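VP2 (Primate bocaparvovirus 1, PDB 7L0Y) self-assembles, as sixty copies of capsid protein size variants, into the T=1 icosahedral shell of human bocavirus 1, about 26 nm across. Local coordinates at residues A[237-242]-A[272-277]; A[360-365]-A[371-376]. All coordinates share one frame; numbering follows the deposited sequence.

Contact 1 (A[237-242]-A[272-277])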
loop_
_atom_site.group_PDB
_atom_site.type_symbol
_atom_site.label_atom_id
_atom_site.label_comp_id
_atom_site.label_asym_id
_atom_site.label_seq_id
_atom_site.Cartn_x
_atom_site.Cartn_y
_atom_site.Cartn_z
ATOM N N GLY A 237 88.898 -31.150 -56.567
ATOM C CA GLY A 237 89.759 -32.289 -56.315
ATOM C C GLY A 237 90.826 -32.028 -55.272
ATOM O O GLY A 237 91.454 -32.963 -54.779
ATOM N N LEU A 238 91.057 -30.767 -54.932
ATOM C CA LEU A 238 92.061 -30.390 -53.949
ATOM C C LEU A 238 91.506 -30.204 -52.546
ATOM O O LEU A 238 92.229 -29.718 -51.675
ATOM C CB LEU A 238 92.793 -29.126 -54.388
ATOM C CG LEU A 238 93.749 -29.365 -55.547
ATOM C CD1 LEU A 238 94.422 -28.076 -55.947
ATOM C CD2 LEU A 238 94.765 -30.409 -55.151
ATOM N N MET A 239 90.249 -30.567 -52.305
ATOM C CA MET A 239 89.617 -30.265 -51.027
ATOM C C MET A 239 90.213 -31.050 -49.865
ATOM O O MET A 239 89.725 -30.928 -48.742
ATOM C CB MET A 239 88.114 -30.517 -51.081
ATOM C CG MET A 239 87.345 -29.607 -52.010
ATOM S SD MET A 239 85.565 -29.760 -51.764
ATOM C CE MET A 239 85.250 -31.418 -52.369
ATOM N N PHE A 240 91.202 -31.893 -50.103
ATOM C CA PHE A 240 91.735 -32.703 -49.024
ATOM C C PHE A 240 92.865 -31.992 -48.279
ATOM O O PHE A 240 93.288 -30.887 -48.618
ATOM C CB PHE A 240 92.229 -34.034 -49.572
ATOM C CG PHE A 240 93.289 -33.894 -50.606
ATOM C CD1 PHE A 240 94.622 -33.907 -50.254
ATOM C CD2 PHE A 240 92.953 -33.735 -51.933
ATOM C CE1 PHE A 240 95.589 -33.778 -51.202
ATOM C CE2 PHE A 240 93.924 -33.604 -52.884
ATOM C CZ PHE A 240 95.239 -33.626 -52.519
ATOM N N ASN A 241 93.357 -32.672 -47.245
ATOM C CA ASN A 241 94.479 -32.246 -46.425
ATOM C C ASN A 241 95.689 -33.082 -46.800
ATOM O O ASN A 241 95.709 -34.286 -46.519
ATOM C CB ASN A 241 94.142 -32.423 -44.949
ATOM C CG ASN A 241 95.207 -31.885 -44.018
ATOM O OD1 ASN A 241 96.355 -31.686 -44.396
ATOM N ND2 ASN A 241 94.823 -31.667 -42.777
ATOM N N PRO A 242 96.710 -32.499 -47.423
ATOM C CA PRO A 242 97.816 -33.319 -47.931
ATOM C C PRO A 242 98.679 -33.939 -46.850
ATOM O O PRO A 242 99.477 -34.833 -47.151
ATOM C CB PRO A 242 98.605 -32.333 -48.798
ATOM C CG PRO A 242 98.310 -31.029 -48.221
ATOM C CD PRO A 242 96.911 -31.070 -47.700
ATOM N N THR A 272 89.556 -38.161 -55.944
ATOM C CA THR A 272 88.378 -37.318 -55.851
ATOM C C THR A 272 87.173 -38.058 -56.409
ATOM O O THR A 272 87.295 -38.923 -57.280
ATOM C CB THR A 272 88.573 -35.984 -56.589
ATOM O OG1 THR A 272 87.481 -35.107 -56.288
ATOM C CG2 THR A 272 88.646 -36.188 -58.096
ATOM N N SER A 273 86.009 -37.731 -55.872
ATOM C CA SER A 273 84.756 -38.250 -56.386
ATOM C C SER A 273 84.144 -37.350 -57.439
ATOM O O SER A 273 83.043 -37.638 -57.910
ATOM C CB SER A 273 83.753 -38.454 -55.247
ATOM O OG SER A 273 84.168 -39.491 -54.379
ATOM N N TRP A 274 84.812 -36.273 -57.818
ATOM C CA TRP A 274 84.194 -35.259 -58.649
ATOM C C TRP A 274 84.887 -35.176 -59.998
ATOM O O TRP A 274 86.114 -35.206 -60.085
ATOM C CB TRP A 274 84.199 -33.917 -57.924
ATOM C CG TRP A 274 83.439 -34.052 -56.660
ATOM C CD1 TRP A 274 83.944 -34.129 -55.403
ATOM C CD2 TRP A 274 82.036 -34.277 -56.541
ATOM N NE1 TRP A 274 82.936 -34.321 -54.498
ATOM C CE2 TRP A 274 81.753 -34.421 -55.174
ATOM C CE3 TRP A 274 80.987 -34.334 -57.456
ATOM C CZ2 TRP A 274 80.465 -34.620 -54.702
ATOM C CZ3 TRP A 274 79.719 -34.533 -56.988
ATOM C CH2 TRP A 274 79.463 -34.675 -55.625
ATOM N N MET A 275 84.082 -35.074 -61.046
ATOM C CA MET A 275 84.510 -35.258 -62.420
ATOM C C MET A 275 84.502 -33.932 -63.167
ATOM O O MET A 275 83.753 -33.015 -62.832
ATOM C CB MET A 275 83.597 -36.285 -63.119
ATOM C CG MET A 275 83.806 -36.444 -64.612
ATOM S SD MET A 275 85.447 -36.971 -65.087
ATOM C CE MET A 275 85.370 -38.696 -64.683
ATOM N N THR A 276 85.380 -33.834 -64.159
ATOM C CA THR A 276 85.357 -32.719 -65.092
ATOM C C THR A 276 83.967 -32.557 -65.693
ATOM O O THR A 276 83.312 -33.536 -66.047
ATOM C CB THR A 276 86.380 -32.962 -66.201
ATOM O OG1 THR A 276 87.685 -33.054 -65.633
ATOM C CG2 THR A 276 86.365 -31.850 -67.190
ATOM N N GLY A 277 83.508 -31.319 -65.799
ATOM C CA GLY A 277 82.222 -31.043 -66.393
ATOM C C GLY A 277 82.191 -31.333 -67.880
ATOM O O GLY A 277 83.209 -31.655 -68.497
#
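G237 and M239 meet T272 and W274 in a small, buried loop-to-loop packing contact. One loop follows strand 215-232, the other follows strand 261-264. No hydrogen bond crosses between the two segments. At one point the T272 side chain lies against the backbone of G237, with OG1 of T272 3.6 Å from CA of G237. The other point is apolar: the terminal methyl CE of M239 comes 4.3 Å from CD1 of W274. That methyl approaches the indole obliquely. A bend about the CG-SD bond of M239 (chi3 -68°) turns CE out of the line of the chain.

T272 and W274 are tied together by an ST turn. The backbone N of W274 donates to OG1 of T272 over 3.3 Å, with an angle of 153° at the hydrogen. With OG1 anti to the N of T272 itself (chi1 -171°), the hydroxyl that touches G237 can also accept the N-H of W274. Both loops lie in the long insertion between strands 215-232 and 424-429, which corresponds to the GH loop of the parvovirus jelly roll. The W274 side chain also packs on P401 of a second subunit, and T272 makes backbone hydrogen bonds to that same chain.

Contact 2 (A[360-365]-A[371-376])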
loop_
_atom_site.group_PDB
_atom_site.type_symbol
_atom_site.label_atom_id
_atom_site.label_comp_id
_atom_site.label_asym_id
_atom_site.label_seq_id
_atom_site.Cartn_x
_atom_site.Cartn_y
_atom_site.Cartn_z
ATOM N N ASP A 360 87.570 -23.984 -67.028
ATOM C CA ASP A 360 88.816 -24.385 -67.673
ATOM C C ASP A 360 89.246 -25.780 -67.234
ATOM O O ASP A 360 90.424 -26.051 -67.006
ATOM C CB ASP A 360 89.907 -23.364 -67.393
ATOM C CG ASP A 360 89.611 -22.030 -68.019
ATOM O OD1 ASP A 360 88.808 -21.978 -68.972
ATOM O OD2 ASP A 360 90.146 -21.023 -67.526
ATOM N N GLN A 361 88.274 -26.668 -67.107
ATOM C CA GLN A 361 88.525 -28.015 -66.632
ATOM C C GLN A 361 89.052 -28.884 -67.766
ATOM O O GLN A 361 88.782 -28.635 -68.942
ATOM C CB GLN A 361 87.240 -28.606 -66.064
ATOM C CG GLN A 361 86.610 -27.768 -64.971
ATOM C CD GLN A 361 85.340 -28.378 -64.432
ATOM O OE1 GLN A 361 84.751 -29.256 -65.052
ATOM N NE2 GLN A 361 84.893 -27.895 -63.286
ATOM N N LEU A 362 89.819 -29.907 -67.410
ATOM C CA LEU A 362 90.306 -30.865 -68.390
ATOM C C LEU A 362 90.267 -32.266 -67.808
ATOM O O LEU A 362 90.333 -32.453 -66.595
ATOM C CB LEU A 362 91.728 -30.544 -68.853
ATOM C CG LEU A 362 91.922 -29.295 -69.706
ATOM C CD1 LEU A 362 93.391 -29.064 -69.943
ATOM C CD2 LEU A 362 91.185 -29.437 -71.022
ATOM N N LEU A 363 90.153 -33.251 -68.690
ATOM C CA LEU A 363 90.174 -34.651 -68.304
ATOM C C LEU A 363 91.276 -35.348 -69.083
ATOM O O LEU A 363 91.402 -35.152 -70.293
ATOM C CB LEU A 363 88.821 -35.318 -68.559
ATOM C CG LEU A 363 88.696 -36.773 -68.109
ATOM C CD1 LEU A 363 88.907 -36.870 -66.612
ATOM C CD2 LEU A 363 87.345 -37.338 -68.478
ATOM N N TYR A 364 92.084 -36.139 -68.387
ATOM C CA TYR A 364 93.193 -36.863 -68.999
ATOM C C TYR A 364 93.024 -38.351 -68.759
ATOM O O TYR A 364 92.868 -38.793 -67.618
ATOM C CB TYR A 364 94.533 -36.353 -68.481
ATOM C CG TYR A 364 94.857 -35.025 -69.084
ATOM C CD1 TYR A 364 95.603 -34.943 -70.241
ATOM C CD2 TYR A 364 94.347 -33.858 -68.548
ATOM C CE1 TYR A 364 95.874 -33.744 -70.817
ATOM C CE2 TYR A 364 94.610 -32.650 -69.124
ATOM C CZ TYR A 364 95.375 -32.599 -70.262
ATOM O OH TYR A 364 95.648 -31.392 -70.853
ATOM N N LYS A 365 93.035 -39.106 -69.846
ATOM C CA LYS A 365 92.892 -40.548 -69.782
ATOM C C LYS A 365 94.262 -41.196 -69.704
ATOM O O LYS A 365 95.090 -41.047 -70.605
ATOM C CB LYS A 365 92.146 -41.056 -71.012
ATOM C CG LYS A 365 91.911 -42.538 -71.036
ATOM C CD LYS A 365 91.280 -42.979 -72.340
ATOM C CE LYS A 365 89.876 -42.453 -72.491
ATOM N NZ LYS A 365 88.978 -43.010 -71.453
ATOM N N TYR A 371 99.360 -39.839 -69.809
ATOM C CA TYR A 371 98.001 -39.318 -69.794
ATOM C C TYR A 371 97.745 -38.536 -71.071
ATOM O O TYR A 371 98.592 -37.752 -71.504
ATOM C CB TYR A 371 97.759 -38.424 -68.580
ATOM C CG TYR A 371 97.755 -39.162 -67.274
ATOM C CD1 TYR A 371 96.594 -39.745 -66.795
ATOM C CD2 TYR A 371 98.906 -39.277 -66.517
ATOM C CE1 TYR A 371 96.579 -40.423 -65.606
ATOM C CE2 TYR A 371 98.902 -39.949 -65.325
ATOM C CZ TYR A 371 97.736 -40.523 -64.874
ATOM O OH TYR A 371 97.721 -41.200 -63.686
ATOM N N ASN A 372 96.581 -38.749 -71.665
ATOM C CA ASN A 372 96.183 -38.067 -72.883
ATOM C C ASN A 372 94.873 -37.341 -72.647
ATOM O O ASN A 372 94.008 -37.826 -71.916
ATOM C CB ASN A 372 96.044 -39.047 -74.040
ATOM C CG ASN A 372 97.358 -39.684 -74.411
ATOM O OD1 ASN A 372 97.462 -40.901 -74.511
ATOM N ND2 ASN A 372 98.373 -38.860 -74.619
ATOM N N LEU A 373 94.738 -36.176 -73.268
ATOM C CA LEU A 373 93.539 -35.372 -73.099
ATOM C C LEU A 373 92.336 -36.075 -73.709
ATOM O O LEU A 373 92.384 -36.543 -74.848
ATOM C CB LEU A 373 93.743 -33.999 -73.736
ATOM C CG LEU A 373 92.675 -32.927 -73.534
ATOM C CD1 LEU A 373 93.335 -31.582 -73.409
ATOM C CD2 LEU A 373 91.711 -32.908 -74.699
ATOM N N VAL A 374 91.262 -36.163 -72.936
ATOM C CA VAL A 374 89.998 -36.703 -73.416
ATOM C C VAL A 374 89.289 -35.598 -74.186
ATOM O O VAL A 374 88.967 -34.549 -73.622
ATOM C CB VAL A 374 89.134 -37.209 -72.254
ATOM C CG1 VAL A 374 87.786 -37.689 -72.762
ATOM C CG2 VAL A 374 89.851 -38.305 -71.501
ATOM N N GLY A 375 89.053 -35.832 -75.476
ATOM C CA GLY A 375 88.471 -34.788 -76.305
ATOM C C GLY A 375 87.025 -34.492 -75.959
ATOM O O GLY A 375 86.675 -33.362 -75.614
ATOM N N ASP A 376 86.170 -35.503 -76.034
ATOM C CA ASP A 376 84.749 -35.341 -75.767
ATOM C C ASP A 376 84.427 -35.924 -74.408
ATOM O O ASP A 376 84.442 -37.143 -74.231
ATOM C CB ASP A 376 83.892 -36.019 -76.831
ATOM C CG ASP A 376 83.921 -35.293 -78.144
ATOM O OD1 ASP A 376 84.344 -34.121 -78.164
ATOM O OD2 ASP A 376 83.518 -35.895 -79.158
#
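Y364 and L373 face each other in a short antiparallel beta hairpin, as a non-hydrogen-bonded pair. K365 and N372 form the hydrogen-bonded pair beside them. N of K365 reaches O of N372 at 2.6 Å. N of N372 returns to O of K365 at 2.9 Å. The third bond, from N of V374 to O of L363, is 2.8 Å and nearly straight at 176°.

The Y364 side chain can be followed outward. Its CB touches CB of Y371 at 3.8 Å. CG is near the carbonyl oxygen of N372. CD1 lies 3.4 Å from N of L373, and CE1 packs 3.6 Å from CB of L373. At the tip, CZ and OH reach the CD1 methyl of L373, with OH 3.5 Å away. The ring meets the partner backbone obliquely, with C of Y371 at its edge, and crosses the L373 side chain at an angle. CD2 of L362 meets the same methyl of L373 at 3.9 Å.

On the face of K365 and N372, CB of K365 touches CG2 of V374, which follows the paired residues. CG and CD2 of L363 also meet this methyl, the two side chains lying side by side. CG1 of V374 is anti to the backbone N (chi1 177°), which leaves CG2 beside that N and turned to CB of K365. NZ of K365 leaves the hairpin for a salt bridge with D376 of a second subunit. Strand 361-366 pairs antiparallel with a strand of that subunit, so the two-stranded hairpin continues as a sheet across the interface.

Along the chain, both segments of contact 1 come before those of contact 2. Their centres are about 15 Å apart. Contact 1 joins two loops and contact 2 is one hairpin, but both lie in the same long insertion between strands 215-232 and 424-429, outside the jelly-roll strands. The far end of segment 272-277 lies against the start of strand 361-366 in space. G277 N and Q361 OE1 probably share a hydrogen bond, as do T276 OG1 and L362 O, and M275 packs on L363. Both contacts also touch the second subunit. Residues distant in sequence are thus gathered at one intersubunit surface, consistent with their part in building the capsid shell.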